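Side-chain contacts in PrgB (Enterococcus faecalis, PDB 6EVU), which promotes cell aggregation, biofilm formation and conjugation by binding and compacting DNA, the chain here being its adhesin domain: residues S35-T38 with K39-I43; D64-I68 with F69-R73; V148-D152 with P153-A157. One frame throughout, in Å; residues are numbered along the deposited sequence.

Contact 1: S35-T38 with K39-I43; sequences SVVT and KDTKI
Thr-41 reaches back to Thr-38 with its hydroxyl. Thr-38 N donates to Thr-41 OG1 at 2.7 Å, and the bond is almost straight at 176°. With chi1 at -61°, OG1 of Thr-41 lies beside its own backbone N and faces Thr-38, while CG2 lies next to Val-37 CG1. Val-37 CG1 meets Thr-41 CB and Thr-41 OG1, both 3.9 Å away, and the two side chains cross at about a right angle. The backbone closes the same turn: Thr-41 N donates to Thr-38 O at 3.0 Å. Thr-38 adds its own side chain. Thr-38 OG1 sits between the backbone N and the carbonyl carbon (chi1 81°) and accepts from Asp-40 N at 3.0 Å. Both threonine hydroxyls also hydrogen-bond to Gly-116 O, which ties the turn to the loop after strand 110-115. Further out, Thr-38 touches Asn-118 and Thr-41 touches Leu-117. Val-36 and Lys-42, on the two sides of the turn, make backbone bonds to Asn-118 and Thr-115. The arrangement is a type I beta turn from Thr-38 to Thr-41, with an ST turn from Thr-38 OG1 to Asp-40 N inside it, leading into strand 42-47 of the adhesin domain.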
loop_
_atom_site.group_PDB
_atom_site.type_symbol
_atom_site.label_atom_id
_atom_site.label_comp_id
_atom_site.label_asym_id
_atom_site.label_seq_id
_atom_site.Cartn_x
_atom_site.Cartn_y
_atom_site.Cartn_z
ATOM N N SER A 35 5.303 -5.591 -16.756
ATOM C CA SER A 35 5.497 -6.602 -17.782
ATOM C C SER A 35 4.550 -7.795 -17.683
ATOM O O SER A 35 4.499 -8.608 -18.621
ATOM C CB SER A 35 6.969 -7.078 -17.752
ATOM O OG SER A 35 7.228 -7.916 -16.649
ATOM N N VAL A 36 3.842 -7.966 -16.561
ATOM C CA VAL A 36 3.033 -9.161 -16.349
ATOM C C VAL A 36 1.567 -8.936 -16.705
ATOM O O VAL A 36 0.769 -9.886 -16.706
ATOM C CB VAL A 36 3.182 -9.667 -14.897
ATOM C CG1 VAL A 36 4.654 -9.644 -14.389
ATOM C CG2 VAL A 36 2.242 -8.915 -13.935
ATOM N N VAL A 37 1.200 -7.712 -17.064
ATOM C CA VAL A 37 -0.172 -7.377 -17.430
ATOM C C VAL A 37 -0.373 -7.692 -18.906
ATOM O O VAL A 37 0.479 -7.372 -19.743
ATOM C CB VAL A 37 -0.450 -5.900 -17.098
ATOM C CG1 VAL A 37 -1.913 -5.499 -17.383
ATOM C CG2 VAL A 37 -0.054 -5.612 -15.633
ATOM N N THR A 38 -1.443 -8.416 -19.216
ATOM C CA THR A 38 -1.752 -8.809 -20.583
ATOM C C THR A 38 -3.094 -8.235 -21.012
ATOM O O THR A 38 -3.821 -7.642 -20.216
ATOM C CB THR A 38 -1.809 -10.331 -20.768
ATOM O OG1 THR A 38 -3.081 -10.824 -20.330
ATOM C CG2 THR A 38 -0.698 -11.016 -20.030
ATOM N N LYS A 39 -3.400 -8.422 -22.319
ATOM C CA LYS A 39 -4.683 -7.988 -22.865
ATOM C C LYS A 39 -5.849 -8.610 -22.120
ATOM O O LYS A 39 -6.935 -8.019 -22.086
ATOM C CB LYS A 39 -4.763 -8.345 -24.374
ATOM C CG LYS A 39 -4.571 -9.853 -24.659
ATOM C CD LYS A 39 -5.172 -10.362 -26.015
ATOM C CE LYS A 39 -4.213 -11.397 -26.624
ATOM N NZ LYS A 39 -4.822 -12.546 -27.375
ATOM N N ASP A 40 -5.627 -9.749 -21.451
ATOM C CA ASP A 40 -6.668 -10.467 -20.739
ATOM C C ASP A 40 -6.627 -10.241 -19.219
ATOM O O ASP A 40 -7.448 -10.828 -18.504
ATOM C CB ASP A 40 -6.551 -11.955 -21.038
ATOM C CG ASP A 40 -6.713 -12.245 -22.528
ATOM O OD1 ASP A 40 -7.765 -11.862 -23.105
ATOM O OD2 ASP A 40 -5.779 -12.809 -23.128
ATOM N N THR A 41 -5.681 -9.448 -18.711
ATOM C CA THR A 41 -5.610 -9.242 -17.268
ATOM C C THR A 41 -6.856 -8.503 -16.786
ATOM O O THR A 41 -7.267 -7.504 -17.384
ATOM C CB THR A 41 -4.367 -8.428 -16.883
ATOM O OG1 THR A 41 -3.189 -9.130 -17.275
ATOM C CG2 THR A 41 -4.321 -8.192 -15.324
ATOM N N LYS A 42 -7.434 -8.969 -15.674
ATOM C CA LYS A 42 -8.638 -8.348 -15.125
ATOM C C LYS A 42 -8.925 -8.947 -13.750
ATOM O O LYS A 42 -8.444 -10.036 -13.414
ATOM C CB LYS A 42 -9.857 -8.572 -16.009
ATOM C CG LYS A 42 -10.313 -10.017 -16.030
ATOM C CD LYS A 42 -11.691 -10.124 -16.690
ATOM C CE LYS A 42 -12.090 -11.566 -16.944
ATOM N NZ LYS A 42 -11.556 -12.145 -18.241
ATOM N N ILE A 43 -9.732 -8.228 -12.963
ATOM C CA ILE A 43 -10.350 -8.833 -11.783
ATOM C C ILE A 43 -11.465 -9.754 -12.252
ATOM O O ILE A 43 -12.377 -9.314 -12.964
ATOM C CB ILE A 43 -10.902 -7.757 -10.832
ATOM C CG1 ILE A 43 -9.744 -6.944 -10.239
ATOM C CG2 ILE A 43 -11.745 -8.426 -9.735
ATOM C CD1 ILE A 43 -10.205 -5.692 -9.397
#

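Contact 2: D64-I68 with F69-R73; sequences DSKDI and FTKLR. With PO4 (phosphate ion), chain B.
This is the N-cap of the short helix 68-72, with Asp-67 as the capping residue. The carboxylate of Asp-67 grips Thr-70 twice. Thr-70 OG1 donates to Asp-67 OD1 at 2.6 Å, on the syn side of that oxygen. Thr-70 N donates to Asp-67 OD2 at 2.9 Å, from above the carboxylate plane. CG of Asp-67 stands between its backbone N and carbonyl carbon (chi1 61°), which folds the carboxylate over the first turn. Its charge is probably favoured by the helix N terminus. The helical bonding then begins with Lys-71 N to Asp-67 O.

Around the cap, Thr-70 CG2 lies 3.2 Å from Ser-65 O, a carbonyl buried here without a polar partner in the model, and packs on Asp-64 CB. Ile-68 CG2 lies over the centre of one face of the Phe-69 ring, a CH-pi contact of 4.1 Å to the centroid. Asp-67 OD2 comes to the edge of that ring. Lys-71 runs extended past Lys-66 O. The amino groups of Lys-66 and Lys-71 lie close together, and both bond to Asn-58. Ile-68, Phe-69 and Leu-72 all pack on Phe-158 of strand 157-160.

At the far end, Arg-73 leaves the helix. One face of its guanidinium lies against Phe-69 O and Thr-70 CA. A water links the cap to Arg-73: it donates to Asp-67 OD2 and accepts from Arg-73 NH2. A phosphate ion, probably from the crystallisation liquor, is also held by Val-296 N and takes a bond from Arg-73 NE to its O4 at 2.9 Å.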
loop_
_atom_site.group_PDB
_atom_site.type_symbol
_atom_site.label_atom_id
_atom_site.label_comp_id
_atom_site.label_asym_id
_atom_site.label_seq_id
_atom_site.Cartn_x
_atom_site.Cartn_y
_atom_site.Cartn_z
ATOM N N ASP A 64 -16.191 20.573 -3.418
ATOM C CA ASP A 64 -15.117 19.588 -3.354
ATOM C C ASP A 64 -14.507 19.367 -4.722
ATOM O O ASP A 64 -15.203 19.405 -5.735
ATOM C CB ASP A 64 -15.652 18.234 -2.882
ATOM C CG ASP A 64 -15.896 18.179 -1.367
ATOM O OD1 ASP A 64 -15.446 19.107 -0.652
ATOM O OD2 ASP A 64 -16.525 17.183 -0.902
ATOM N N SER A 65 -13.196 19.086 -4.736
ATOM C CA SER A 65 -12.549 18.485 -5.897
ATOM C C SER A 65 -13.077 17.082 -6.097
ATOM O O SER A 65 -13.567 16.452 -5.162
ATOM C CB SER A 65 -11.040 18.418 -5.708
ATOM O OG SER A 65 -10.526 19.723 -5.467
ATOM N N LYS A 66 -12.944 16.581 -7.322
ATOM C CA LYS A 66 -13.475 15.273 -7.681
ATOM C C LYS A 66 -12.384 14.237 -7.874
ATOM O O LYS A 66 -12.594 13.241 -8.572
ATOM C CB LYS A 66 -14.334 15.371 -8.933
ATOM C CG LYS A 66 -15.562 16.270 -8.749
ATOM C CD LYS A 66 -16.825 15.462 -8.464
ATOM C CE LYS A 66 -17.170 14.482 -9.582
ATOM N NZ LYS A 66 -18.350 13.640 -9.218
ATOM N N ASP A 67 -11.229 14.443 -7.256
ATOM C CA ASP A 67 -10.198 13.429 -7.346
ATOM C C ASP A 67 -10.649 12.196 -6.579
ATOM O O ASP A 67 -11.528 12.270 -5.716
ATOM C CB ASP A 67 -8.899 13.983 -6.783
ATOM C CG ASP A 67 -9.045 14.380 -5.314
ATOM O OD1 ASP A 67 -9.670 15.441 -5.012
ATOM O OD2 ASP A 67 -8.556 13.618 -4.453
ATOM N N ILE A 68 -9.999 11.059 -6.853
ATOM C CA ILE A 68 -10.358 9.795 -6.201
ATOM C C ILE A 68 -10.165 9.854 -4.699
ATOM O O ILE A 68 -10.895 9.184 -3.937
ATOM C CB ILE A 68 -9.571 8.622 -6.853
ATOM C CG1 ILE A 68 -10.201 7.297 -6.393
ATOM C CG2 ILE A 68 -8.021 8.730 -6.578
ATOM C CD1 ILE A 68 -9.817 6.141 -7.283
ATOM N N PHE A 69 -9.156 10.603 -4.216
ATOM C CA PHE A 69 -8.937 10.628 -2.776
ATOM C C PHE A 69 -10.089 11.332 -2.086
ATOM O O PHE A 69 -10.487 10.945 -0.981
ATOM C CB PHE A 69 -7.587 11.295 -2.460
ATOM C CG PHE A 69 -6.412 10.636 -3.161
ATOM C CD1 PHE A 69 -5.929 9.425 -2.709
ATOM C CD2 PHE A 69 -5.819 11.241 -4.269
ATOM C CE1 PHE A 69 -4.904 8.794 -3.338
ATOM C CE2 PHE A 69 -4.745 10.620 -4.926
ATOM C CZ PHE A 69 -4.291 9.385 -4.444
ATOM N N THR A 70 -10.573 12.425 -2.685
ATOM C CA THR A 70 -11.689 13.146 -2.091
ATOM C C THR A 70 -12.919 12.251 -2.065
ATOM O O THR A 70 -13.624 12.206 -1.055
ATOM C CB THR A 70 -11.931 14.443 -2.857
ATOM O OG1 THR A 70 -10.795 15.316 -2.672
ATOM C CG2 THR A 70 -13.182 15.171 -2.307
ATOM N N LYS A 71 -13.171 11.515 -3.152
ATOM C CA LYS A 71 -14.275 10.560 -3.173
ATOM C C LYS A 71 -14.141 9.497 -2.083
ATOM O O LYS A 71 -15.159 9.054 -1.510
ATOM C CB LYS A 71 -14.379 9.903 -4.553
ATOM C CG LYS A 71 -14.842 10.906 -5.618
ATOM C CD LYS A 71 -14.842 10.233 -7.005
ATOM C CE LYS A 71 -15.294 11.225 -8.097
ATOM N NZ LYS A 71 -15.373 10.449 -9.396
ATOM N N LEU A 72 -12.926 9.056 -1.822
ATOM C CA LEU A 72 -12.671 8.070 -0.789
ATOM C C LEU A 72 -12.944 8.558 0.622
ATOM O O LEU A 72 -13.367 7.798 1.455
ATOM C CB LEU A 72 -11.252 7.533 -0.884
ATOM C CG LEU A 72 -11.029 6.540 -2.006
ATOM C CD1 LEU A 72 -9.554 6.350 -2.265
ATOM C CD2 LEU A 72 -11.699 5.220 -1.690
ATOM N N ARG A 73 -12.674 9.831 0.888
ATOM C CA ARG A 73 -12.818 10.357 2.235
ATOM C C ARG A 73 -14.223 10.762 2.670
ATOM O O ARG A 73 -14.494 11.899 2.963
ATOM C CB ARG A 73 -11.849 11.518 2.449
ATOM C CG ARG A 73 -10.393 11.127 2.384
ATOM C CD ARG A 73 -9.484 12.261 2.801
ATOM N NE ARG A 73 -9.796 13.439 2.028
ATOM C CZ ARG A 73 -9.190 13.778 0.904
ATOM N NH1 ARG A 73 -8.194 13.068 0.433
ATOM N NH2 ARG A 73 -9.578 14.848 0.267
HETATM P P PO4 B . -10.681 16.006 4.780
HETATM O O1 PO4 B . -9.372 16.620 4.320
HETATM O O2 PO4 B . -10.387 15.170 6.025
HETATM O O3 PO4 B . -11.632 17.125 5.169
HETATM O O4 PO4 B . -11.407 15.188 3.750
HETATM O O HOH W 1 -7.647 14.832 -2.054
#

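Contact 3: V148-D152 with P153-A157; sequences VFSND and PIITA
Asp-152 folds its side chain over Ile-154 and Ile-155. Asp-152 CB lies 3.7 Å from Ile-155 CD1. With chi1 at -174°, CG lies anti to the backbone N, and this sets it against Ile-155 CG1. At the tip the two oxygens part. Asp-152 OD1 accepts from Ile-154 N at 2.9 Å, on its anti side and 33° out of the carboxylate plane. OD2 rests against CD1 and CG1 of Ile-155, whose side chain crosses that of Asp-152 at about a right angle.

The backbone of Asp-152 grips the same turn. Asp-152 O takes a bond from Thr-156 N at 3.0 Å and a weak one from Ile-155 N. Its N donates to Ser-150 OG, an ST turn, and that hydroxyl also bonds to Leu-94 O. Ile-155 packs CG2 on Ser-150 CB at 3.6 Å. Thr-156 OG1 donates back to Pro-153 O, from above the carbonyl plane.

Beyond the turn, Ser-150 N donates to Thr-156 O at 2.9 Å. Phe-149 and Ala-157 form an antiparallel non-hydrogen-bonded pair, with Ala-157 CB near the ring edge at CD1. The connection thus joins strands 145-150 and 157-160 of one antiparallel sheet. Phe-149 packs on Val-110 and Val-112 of strand 110-115, and both Phe-149 and Ala-157 reach Tyr-133 of strand 124-137, so this turn lies where the two sheets of the domain meet.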
loop_
_atom_site.group_PDB
_atom_site.type_symbol
_atom_site.label_atom_id
_atom_site.label_comp_id
_atom_site.label_asym_id
_atom_site.label_seq_id
_atom_site.Cartn_x
_atom_site.Cartn_y
_atom_site.Cartn_z
ATOM N N VAL A 148 -11.219 1.052 -3.723
ATOM C CA VAL A 148 -11.424 0.858 -5.140
ATOM C C VAL A 148 -10.284 -0.039 -5.583
ATOM O O VAL A 148 -9.109 0.333 -5.444
ATOM C CB VAL A 148 -11.470 2.162 -5.937
ATOM C CG1 VAL A 148 -11.720 1.851 -7.382
ATOM C CG2 VAL A 148 -12.647 3.077 -5.447
ATOM N N PHE A 149 -10.636 -1.204 -6.122
ATOM C CA PHE A 149 -9.653 -2.185 -6.602
ATOM C C PHE A 149 -9.540 -2.049 -8.101
ATOM O O PHE A 149 -10.537 -2.143 -8.818
ATOM C CB PHE A 149 -10.041 -3.597 -6.220
ATOM C CG PHE A 149 -10.199 -3.765 -4.729
ATOM C CD1 PHE A 149 -9.106 -3.506 -3.899
ATOM C CD2 PHE A 149 -11.424 -4.165 -4.143
ATOM C CE1 PHE A 149 -9.201 -3.647 -2.492
ATOM C CE2 PHE A 149 -11.485 -4.319 -2.738
ATOM C CZ PHE A 149 -10.388 -4.078 -1.916
ATOM N N SER A 150 -8.319 -1.867 -8.578
ATOM C CA SER A 150 -8.083 -1.654 -10.006
ATOM C C SER A 150 -8.017 -2.962 -10.781
ATOM O O SER A 150 -7.479 -3.963 -10.306
ATOM C CB SER A 150 -6.780 -0.868 -10.180
ATOM O OG SER A 150 -6.404 -0.847 -11.565
ATOM N N ASN A 151 -8.540 -2.957 -12.013
ATOM C CA ASN A 151 -8.360 -4.105 -12.889
ATOM C C ASN A 151 -6.891 -4.317 -13.268
ATOM O O ASN A 151 -6.576 -5.374 -13.807
ATOM C CB ASN A 151 -9.252 -3.942 -14.162
ATOM C CG ASN A 151 -10.668 -4.531 -13.965
ATOM O OD1 ASN A 151 -10.833 -5.678 -13.537
ATOM N ND2 ASN A 151 -11.687 -3.741 -14.285
ATOM N N ASP A 152 -6.019 -3.315 -13.041
ATOM C CA ASP A 152 -4.575 -3.451 -13.193
ATOM C C ASP A 152 -3.994 -3.849 -11.832
ATOM O O ASP A 152 -4.009 -3.028 -10.904
ATOM C CB ASP A 152 -3.986 -2.119 -13.686
ATOM C CG ASP A 152 -2.503 -2.191 -14.026
ATOM O OD1 ASP A 152 -1.798 -3.059 -13.495
ATOM O OD2 ASP A 152 -2.008 -1.344 -14.824
ATOM N N PRO A 153 -3.480 -5.081 -11.662
ATOM C CA PRO A 153 -2.958 -5.482 -10.344
ATOM C C PRO A 153 -1.730 -4.688 -9.901
ATOM O O PRO A 153 -1.360 -4.734 -8.708
ATOM C CB PRO A 153 -2.631 -6.957 -10.556
ATOM C CG PRO A 153 -2.126 -6.986 -12.018
ATOM C CD PRO A 153 -3.167 -6.072 -12.721
ATOM N N ILE A 154 -1.083 -3.994 -10.837
ATOM C CA ILE A 154 0.080 -3.165 -10.542
ATOM C C ILE A 154 -0.316 -1.764 -10.101
ATOM O O ILE A 154 0.511 -1.054 -9.518
ATOM C CB ILE A 154 0.996 -3.110 -11.780
ATOM C CG1 ILE A 154 1.292 -4.531 -12.256
ATOM C CG2 ILE A 154 2.266 -2.358 -11.485
ATOM C CD1 ILE A 154 1.969 -5.411 -11.193
ATOM N N ILE A 155 -1.553 -1.350 -10.365
ATOM C CA ILE A 155 -2.116 -0.169 -9.716
ATOM C C ILE A 155 -2.734 -0.530 -8.367
ATOM O O ILE A 155 -2.585 0.205 -7.367
ATOM C CB ILE A 155 -3.149 0.446 -10.679
ATOM C CG1 ILE A 155 -2.455 1.025 -11.926
ATOM C CG2 ILE A 155 -4.041 1.516 -9.990
ATOM C CD1 ILE A 155 -3.421 1.520 -12.992
ATOM N N THR A 156 -3.374 -1.691 -8.324
ATOM C CA THR A 156 -3.796 -2.377 -7.098
ATOM C C THR A 156 -5.008 -1.765 -6.364
ATOM O O THR A 156 -6.131 -2.168 -6.629
ATOM C CB THR A 156 -2.576 -2.514 -6.143
ATOM O OG1 THR A 156 -1.397 -2.731 -6.983
ATOM C CG2 THR A 156 -2.682 -3.702 -5.187
ATOM N N ALA A 157 -4.801 -0.863 -5.432
ATOM C CA ALA A 157 -5.892 -0.457 -4.545
ATOM C C ALA A 157 -5.799 1.012 -4.169
ATOM O O ALA A 157 -4.713 1.526 -3.908
ATOM C CB ALA A 157 -5.886 -1.267 -3.256
#

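Overall arrangement
From the N terminus the contacts come in series, and none encloses another. Contact 1 closes the turn that leads from the loop after strand 30-31 into strand 42-47, at the margin of the larger antiparallel sheet. Contact 2 caps helix 68-72, which packs against the smaller sheet. Contact 3 closes the connection between strands 145-150 and 157-160 of that smaller sheet. Contacts 1 and 3 touch: Asn-151 OD1 probably bonds to Ile-43 N, and Thr-41 packs on Pro-153, tying the two sheets together. Contact 2 touches neither, though its nearest atoms come within about 4 Å of contact 3; their centres lie about 17 Å apart, and those of contacts 1 and 2 about 27 Å.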